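Local coordinates for putative vitamin-B12 independent methionine synthase family protein (Listeria monocytogenes, PDB 1YPX) that probably transfers a methyl group from a methyltetrahydrofolate polyglutamate to homocysteine to make methionine, with the help of zinc and without cobalamin, at residues Ala141-Arg146 and Asp187-Tyr193; Arg289-Ile294 and Ser326-Leu330. One frame throughout, in Å; residues are numbered along the deposited sequence.

Both contacts lie on the parallel sheet of a TIM-barrel-like fold, but at different ends of its strands. Contact 1 sits where strand 183-188 finishes, the end at which TIM barrels carry their active sites; contact 2 sits where strands 293-299 and 328-332 begin. Their centres are 23 Å apart and their nearest atoms about 12 Å, so they do not touch. In contact 1 the side chain of Asp-187 touches His-237, which with Cys-239 and Cys-334 faces a point that may be an empty metal site, consistent with the zinc dependence expected of this family. In contact 2, the side chain of Ile-294 is about 6 Å from a bound phosphate, probably a crystallisation additive.

Contact 1 (Ala141-Arg146 and Asp187-Tyr193); sequences AMLHYR and DDTSWSY
Selenomethionine Met-142 lies over the turn that leaves strand 183-188, its side chain running from Asp-187 past Asp-188 to Thr-189. The contact joins two excursions from the C-terminal ends of neighbouring parallel strands in a TIM-barrel-like fold: helix 141-146, after strand 132-138, and the weakly bonded helix 190-193. Met-142 CG rests 3.5 Å from Asp-187 O, and bends at chi2 and chi3 bring SE over the Thr-189 CG2 methyl, the two side chains lying roughly perpendicular. Beside it, Ala-141 CB packs 3.8 Å from Asp-188 OD1.

The buried Asp-188 carboxylate organises the turn that follows the strand. Its OD2 accepts from Ser-190 N at 3.0 Å, an Asx turn, and from Ser-190 OG at 2.7 Å; the two donors come from the same face of the carboxylate, on its anti and syn sides respectively. OD1 pairs with Ser-139 OG in a hydrogen bond and takes a weak one from Trp-191 NE1, which should hold the carboxylate's rotation. Tyr-217 of helix 213-224 packs against Ala-141, Tyr-145 and Ser-190.

At the exposed margin the rings of Tyr-145 and Tyr-193 form an edge-to-face pair, with centroids 5.2 Å apart and planes at 64°. Tyr-145, its CG anti to the backbone N (chi1 178°), presents its edge to Tyr-193, so that CE2 stands 3.9 Å above the centre of the Tyr-193 ring.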
loop_
_atom_site.group_PDB
_atom_site.type_symbol
_atom_site.label_atom_id
_atom_site.label_comp_id
_atom_site.label_asym_id
_atom_site.label_seq_id
_atom_site.Cartn_x
_atom_site.Cartn_y
_atom_site.Cartn_z
ATOM N N ALA A 141 11.073 3.137 4.105
ATOM C CA ALA A 141 12.284 2.790 3.375
ATOM C C ALA A 141 12.265 3.390 1.979
ATOM O O ALA A 141 13.264 3.349 1.261
ATOM C CB ALA A 141 12.434 1.272 3.286
HETATM N N MSE A 142 11.120 3.935 1.591
HETATM C CA MSE A 142 10.983 4.550 0.279
HETATM C C MSE A 142 11.669 5.917 0.253
HETATM O O MSE A 142 12.093 6.388 -0.806
HETATM C CB MSE A 142 9.501 4.678 -0.090
HETATM C CG MSE A 142 8.894 3.387 -0.618
HETATM SE SE MSE A 142 9.206 3.113 -2.535
HETATM C CE MSE A 142 11.074 2.623 -2.532
ATOM N N LEU A 143 11.790 6.538 1.425
ATOM C CA LEU A 143 12.435 7.844 1.549
ATOM C C LEU A 143 13.939 7.667 1.547
ATOM O O LEU A 143 14.672 8.457 0.950
ATOM C CB LEU A 143 12.024 8.540 2.853
ATOM C CG LEU A 143 12.646 9.917 3.103
ATOM C CD1 LEU A 143 12.399 10.810 1.913
ATOM C CD2 LEU A 143 12.060 10.535 4.344
ATOM N N HIS A 144 14.388 6.630 2.237
ATOM C CA HIS A 144 15.804 6.326 2.324
ATOM C C HIS A 144 16.402 6.187 0.932
ATOM O O HIS A 144 17.436 6.784 0.634
ATOM C CB HIS A 144 16.000 5.033 3.117
ATOM C CG HIS A 144 17.419 4.562 3.178
ATOM N ND1 HIS A 144 18.045 3.942 2.117
ATOM C CD2 HIS A 144 18.324 4.590 4.185
ATOM C CE1 HIS A 144 19.273 3.605 2.469
ATOM N NE2 HIS A 144 19.468 3.986 3.720
ATOM N N TYR A 145 15.740 5.415 0.080
ATOM C CA TYR A 145 16.229 5.201 -1.269
ATOM C C TYR A 145 16.014 6.383 -2.199
ATOM O O TYR A 145 16.944 7.140 -2.472
ATOM C CB TYR A 145 15.592 3.949 -1.882
ATOM C CG TYR A 145 16.017 3.683 -3.316
ATOM C CD1 TYR A 145 17.363 3.762 -3.699
ATOM C CD2 TYR A 145 15.075 3.339 -4.290
ATOM C CE1 TYR A 145 17.763 3.507 -5.022
ATOM C CE2 TYR A 145 15.463 3.081 -5.612
ATOM C CZ TYR A 145 16.804 3.166 -5.969
ATOM O OH TYR A 145 17.177 2.907 -7.269
ATOM N N ARG A 146 14.786 6.533 -2.686
ATOM C CA ARG A 146 14.446 7.605 -3.615
ATOM C C ARG A 146 14.712 9.016 -3.087
ATOM O O ARG A 146 14.483 10.005 -3.789
ATOM C CB ARG A 146 12.980 7.473 -4.045
ATOM C CG ARG A 146 12.696 6.284 -4.965
ATOM C CD ARG A 146 12.066 6.725 -6.290
ATOM N NE ARG A 146 12.987 7.515 -7.106
ATOM C CZ ARG A 146 14.076 7.029 -7.702
ATOM N NH1 ARG A 146 14.388 5.744 -7.581
ATOM N NH2 ARG A 146 14.859 7.833 -8.414
ATOM N N ASP A 187 3.279 1.048 0.894
ATOM C CA ASP A 187 3.639 0.681 -0.465
ATOM C C ASP A 187 5.151 0.758 -0.581
ATOM O O ASP A 187 5.744 1.828 -0.510
ATOM C CB ASP A 187 2.938 1.600 -1.468
ATOM C CG ASP A 187 1.490 1.191 -1.705
ATOM O OD1 ASP A 187 0.890 0.553 -0.806
ATOM O OD2 ASP A 187 0.936 1.504 -2.785
ATOM N N ASP A 188 5.779 -0.397 -0.724
ATOM C CA ASP A 188 7.213 -0.417 -0.806
ATOM C C ASP A 188 7.699 -1.081 -2.068
ATOM O O ASP A 188 7.649 -2.300 -2.190
ATOM C CB ASP A 188 7.781 -1.130 0.408
ATOM C CG ASP A 188 9.199 -0.744 0.665
ATOM O OD1 ASP A 188 9.669 -0.877 1.811
ATOM O OD2 ASP A 188 9.845 -0.296 -0.295
ATOM N N THR A 189 8.180 -0.277 -3.006
ATOM C CA THR A 189 8.667 -0.818 -4.262
ATOM C C THR A 189 10.188 -0.931 -4.289
ATOM O O THR A 189 10.766 -1.225 -5.337
ATOM C CB THR A 189 8.226 0.055 -5.444
ATOM O OG1 THR A 189 8.571 -0.599 -6.669
ATOM C CG2 THR A 189 8.915 1.408 -5.399
ATOM N N SER A 190 10.823 -0.713 -3.136
ATOM C CA SER A 190 12.280 -0.763 -3.031
ATOM C C SER A 190 12.866 -2.172 -3.002
ATOM O O SER A 190 13.958 -2.401 -3.518
ATOM C CB SER A 190 12.765 0.023 -1.794
ATOM O OG SER A 190 12.482 -0.643 -0.575
ATOM N N TRP A 191 12.146 -3.115 -2.410
ATOM C CA TRP A 191 12.632 -4.484 -2.328
ATOM C C TRP A 191 12.748 -5.140 -3.699
ATOM O O TRP A 191 13.617 -5.979 -3.909
ATOM C CB TRP A 191 11.715 -5.321 -1.435
ATOM C CG TRP A 191 11.486 -4.721 -0.078
ATOM C CD1 TRP A 191 10.614 -3.730 0.238
ATOM C CD2 TRP A 191 12.156 -5.074 1.142
ATOM N NE1 TRP A 191 10.691 -3.440 1.579
ATOM C CE2 TRP A 191 11.629 -4.250 2.159
ATOM C CE3 TRP A 191 13.148 -6.006 1.471
ATOM C CZ2 TRP A 191 12.060 -4.330 3.487
ATOM C CZ3 TRP A 191 13.574 -6.084 2.785
ATOM C CH2 TRP A 191 13.029 -5.251 3.781
ATOM N N SER A 192 11.880 -4.764 -4.631
ATOM C CA SER A 192 11.923 -5.354 -5.967
ATOM C C SER A 192 13.275 -5.102 -6.630
ATOM O O SER A 192 13.787 -5.954 -7.357
ATOM C CB SER A 192 10.799 -4.791 -6.849
ATOM O OG SER A 192 11.001 -3.427 -7.173
ATOM N N TYR A 193 13.859 -3.938 -6.366
ATOM C CA TYR A 193 15.147 -3.592 -6.949
ATOM C C TYR A 193 16.239 -4.611 -6.652
ATOM O O TYR A 193 16.947 -5.049 -7.558
ATOM C CB TYR A 193 15.594 -2.213 -6.473
ATOM C CG TYR A 193 14.806 -1.086 -7.089
ATOM C CD1 TYR A 193 13.553 -0.726 -6.587
ATOM C CD2 TYR A 193 15.312 -0.377 -8.181
ATOM C CE1 TYR A 193 12.825 0.318 -7.154
ATOM C CE2 TYR A 193 14.593 0.665 -8.756
ATOM C CZ TYR A 193 13.352 1.010 -8.236
ATOM O OH TYR A 193 12.653 2.058 -8.787
#

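Contact 2 (Arg289-Ile294 and Ser326-Leu330); sequences RPDLKI and SQLRL
Ile-294 and Leu-328 run alongside each other from the same face of the parallel sheet, with Ile-294 CG1 against Leu-328 CD2. They form the parallel bridge that starts the pairing of strands 293-299 and 328-332 in this TIM-barrel-like fold, at the N-terminal end of both strands. This is the packed side: both residues are buried, and Ile-294 also meets Leu-271 of strand 268-272. Two backbone bonds join the strands, Arg-329 N to Ile-294 O at 3.3 Å and a weak one from Ile-294 N to Gln-327 O at 3.4 Å.

Toward solvent the contact opens into a type I turn from Arg-289 to Leu-292, with Pro-290 and Asp-291 exposed. The Gln-327 side chain, extended beyond CG, reaches along this turn. Arg-289 NH1 makes a salt bridge with Asp-291 OD2, long at 3.4 Å and with a weak hydrogen bond, and also donates to Ile-266 O.

Between these regions Lys-293 lays its methylenes over one face of the Arg-329 guanidinium, CD being 3.8 Å from NE. Bends at chi3 and chi4 turn the ammonium back to its own turn, where NZ donates to Asp-291 O at 2.9 Å. The guanidinium is anchored through NE to Pro-6 O, and its NH1 reaches Ser-326 O at 2.9 Å, an acceptor lying only 3° from the guanidinium plane.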
loop_
_atom_site.group_PDB
_atom_site.type_symbol
_atom_site.label_atom_id
_atom_site.label_comp_id
_atom_site.label_asym_id
_atom_site.label_seq_id
_atom_site.Cartn_x
_atom_site.Cartn_y
_atom_site.Cartn_z
ATOM N N ARG A 289 4.406 -17.569 11.136
ATOM C CA ARG A 289 3.422 -16.887 11.969
ATOM C C ARG A 289 2.019 -17.202 11.466
ATOM O O ARG A 289 1.679 -16.922 10.319
ATOM C CB ARG A 289 3.660 -15.382 11.917
ATOM C CG ARG A 289 4.937 -14.921 12.595
ATOM C CD ARG A 289 5.272 -13.501 12.158
ATOM N NE ARG A 289 4.075 -12.672 12.077
ATOM C CZ ARG A 289 4.034 -11.456 11.543
ATOM N NH1 ARG A 289 2.888 -10.780 11.516
ATOM N NH2 ARG A 289 5.134 -10.914 11.037
ATOM N N PRO A 290 1.182 -17.793 12.323
ATOM C CA PRO A 290 -0.187 -18.140 11.931
ATOM C C PRO A 290 -1.112 -16.938 11.755
ATOM O O PRO A 290 -2.288 -17.093 11.405
ATOM C CB PRO A 290 -0.638 -19.076 13.051
ATOM C CG PRO A 290 0.091 -18.551 14.242
ATOM C CD PRO A 290 1.478 -18.247 13.693
ATOM N N ASP A 291 -0.577 -15.743 11.990
ATOM C CA ASP A 291 -1.361 -14.517 11.854
ATOM C C ASP A 291 -0.839 -13.641 10.722
ATOM O O ASP A 291 -1.364 -12.557 10.494
ATOM C CB ASP A 291 -1.334 -13.707 13.150
ATOM C CG ASP A 291 -0.021 -12.979 13.350
ATOM O OD1 ASP A 291 0.952 -13.610 13.816
ATOM O OD2 ASP A 291 0.040 -11.772 13.028
ATOM N N LEU A 292 0.201 -14.101 10.029
ATOM C CA LEU A 292 0.751 -13.336 8.916
ATOM C C LEU A 292 0.077 -13.747 7.611
ATOM O O LEU A 292 0.535 -14.664 6.916
ATOM C CB LEU A 292 2.258 -13.549 8.793
ATOM C CG LEU A 292 2.868 -12.932 7.525
ATOM C CD1 LEU A 292 2.657 -11.428 7.559
ATOM C CD2 LEU A 292 4.346 -13.268 7.415
ATOM N N LYS A 293 -1.013 -13.066 7.278
ATOM C CA LYS A 293 -1.752 -13.373 6.061
ATOM C C LYS A 293 -1.119 -12.701 4.856
ATOM O O LYS A 293 -0.751 -11.532 4.918
ATOM C CB LYS A 293 -3.214 -12.947 6.216
ATOM C CG LYS A 293 -3.398 -11.533 6.740
ATOM C CD LYS A 293 -4.784 -11.327 7.353
ATOM C CE LYS A 293 -4.951 -12.066 8.683
ATOM N NZ LYS A 293 -4.028 -11.579 9.745
ATOM N N ILE A 294 -0.969 -13.450 3.765
ATOM C CA ILE A 294 -0.367 -12.892 2.556
ATOM C C ILE A 294 -1.365 -12.882 1.393
ATOM O O ILE A 294 -1.866 -13.915 0.952
ATOM C CB ILE A 294 0.933 -13.668 2.127
ATOM C CG1 ILE A 294 0.576 -14.987 1.482
ATOM C CG2 ILE A 294 1.852 -13.918 3.313
ATOM C CD1 ILE A 294 0.724 -14.919 0.003
ATOM N N SER A 326 -6.317 -20.883 5.287
ATOM C CA SER A 326 -6.941 -20.085 6.341
ATOM C C SER A 326 -6.329 -18.684 6.433
ATOM O O SER A 326 -6.985 -17.731 6.864
ATOM C CB SER A 326 -6.791 -20.791 7.699
ATOM O OG SER A 326 -5.421 -21.024 8.004
ATOM N N GLN A 327 -5.073 -18.561 6.023
ATOM C CA GLN A 327 -4.399 -17.280 6.089
ATOM C C GLN A 327 -3.923 -16.748 4.752
ATOM O O GLN A 327 -2.862 -16.146 4.667
ATOM C CB GLN A 327 -3.229 -17.354 7.077
ATOM C CG GLN A 327 -2.415 -18.638 6.990
ATOM C CD GLN A 327 -1.282 -18.675 7.994
ATOM O OE1 GLN A 327 -0.386 -17.832 7.962
ATOM N NE2 GLN A 327 -1.317 -19.651 8.892
ATOM N N LEU A 328 -4.703 -16.963 3.702
ATOM C CA LEU A 328 -4.327 -16.449 2.394
ATOM C C LEU A 328 -5.462 -15.571 1.876
ATOM O O LEU A 328 -6.639 -15.781 2.204
ATOM C CB LEU A 328 -4.024 -17.603 1.419
ATOM C CG LEU A 328 -2.795 -18.493 1.700
ATOM C CD1 LEU A 328 -2.653 -19.569 0.626
ATOM C CD2 LEU A 328 -1.538 -17.636 1.737
ATOM N N ARG A 329 -5.096 -14.562 1.095
ATOM C CA ARG A 329 -6.070 -13.632 0.526
ATOM C C ARG A 329 -5.813 -13.459 -0.961
ATOM O O ARG A 329 -4.744 -13.788 -1.446
ATOM C CB ARG A 329 -5.997 -12.268 1.226
ATOM C CG ARG A 329 -6.792 -12.162 2.538
ATOM C CD ARG A 329 -6.332 -13.152 3.564
ATOM N NE ARG A 329 -7.080 -13.059 4.818
ATOM C CZ ARG A 329 -7.306 -14.094 5.625
ATOM N NH1 ARG A 329 -6.860 -15.300 5.318
ATOM N NH2 ARG A 329 -7.961 -13.924 6.755
ATOM N N LEU A 330 -6.812 -12.942 -1.662
ATOM C CA LEU A 330 -6.753 -12.733 -3.090
ATOM C C LEU A 330 -6.925 -11.250 -3.409
ATOM O O LEU A 330 -7.454 -10.482 -2.599
ATOM C CB LEU A 330 -7.873 -13.532 -3.736
ATOM C CG LEU A 330 -8.006 -13.462 -5.254
ATOM C CD1 LEU A 330 -6.765 -14.036 -5.887
ATOM C CD2 LEU A 330 -9.254 -14.229 -5.694
#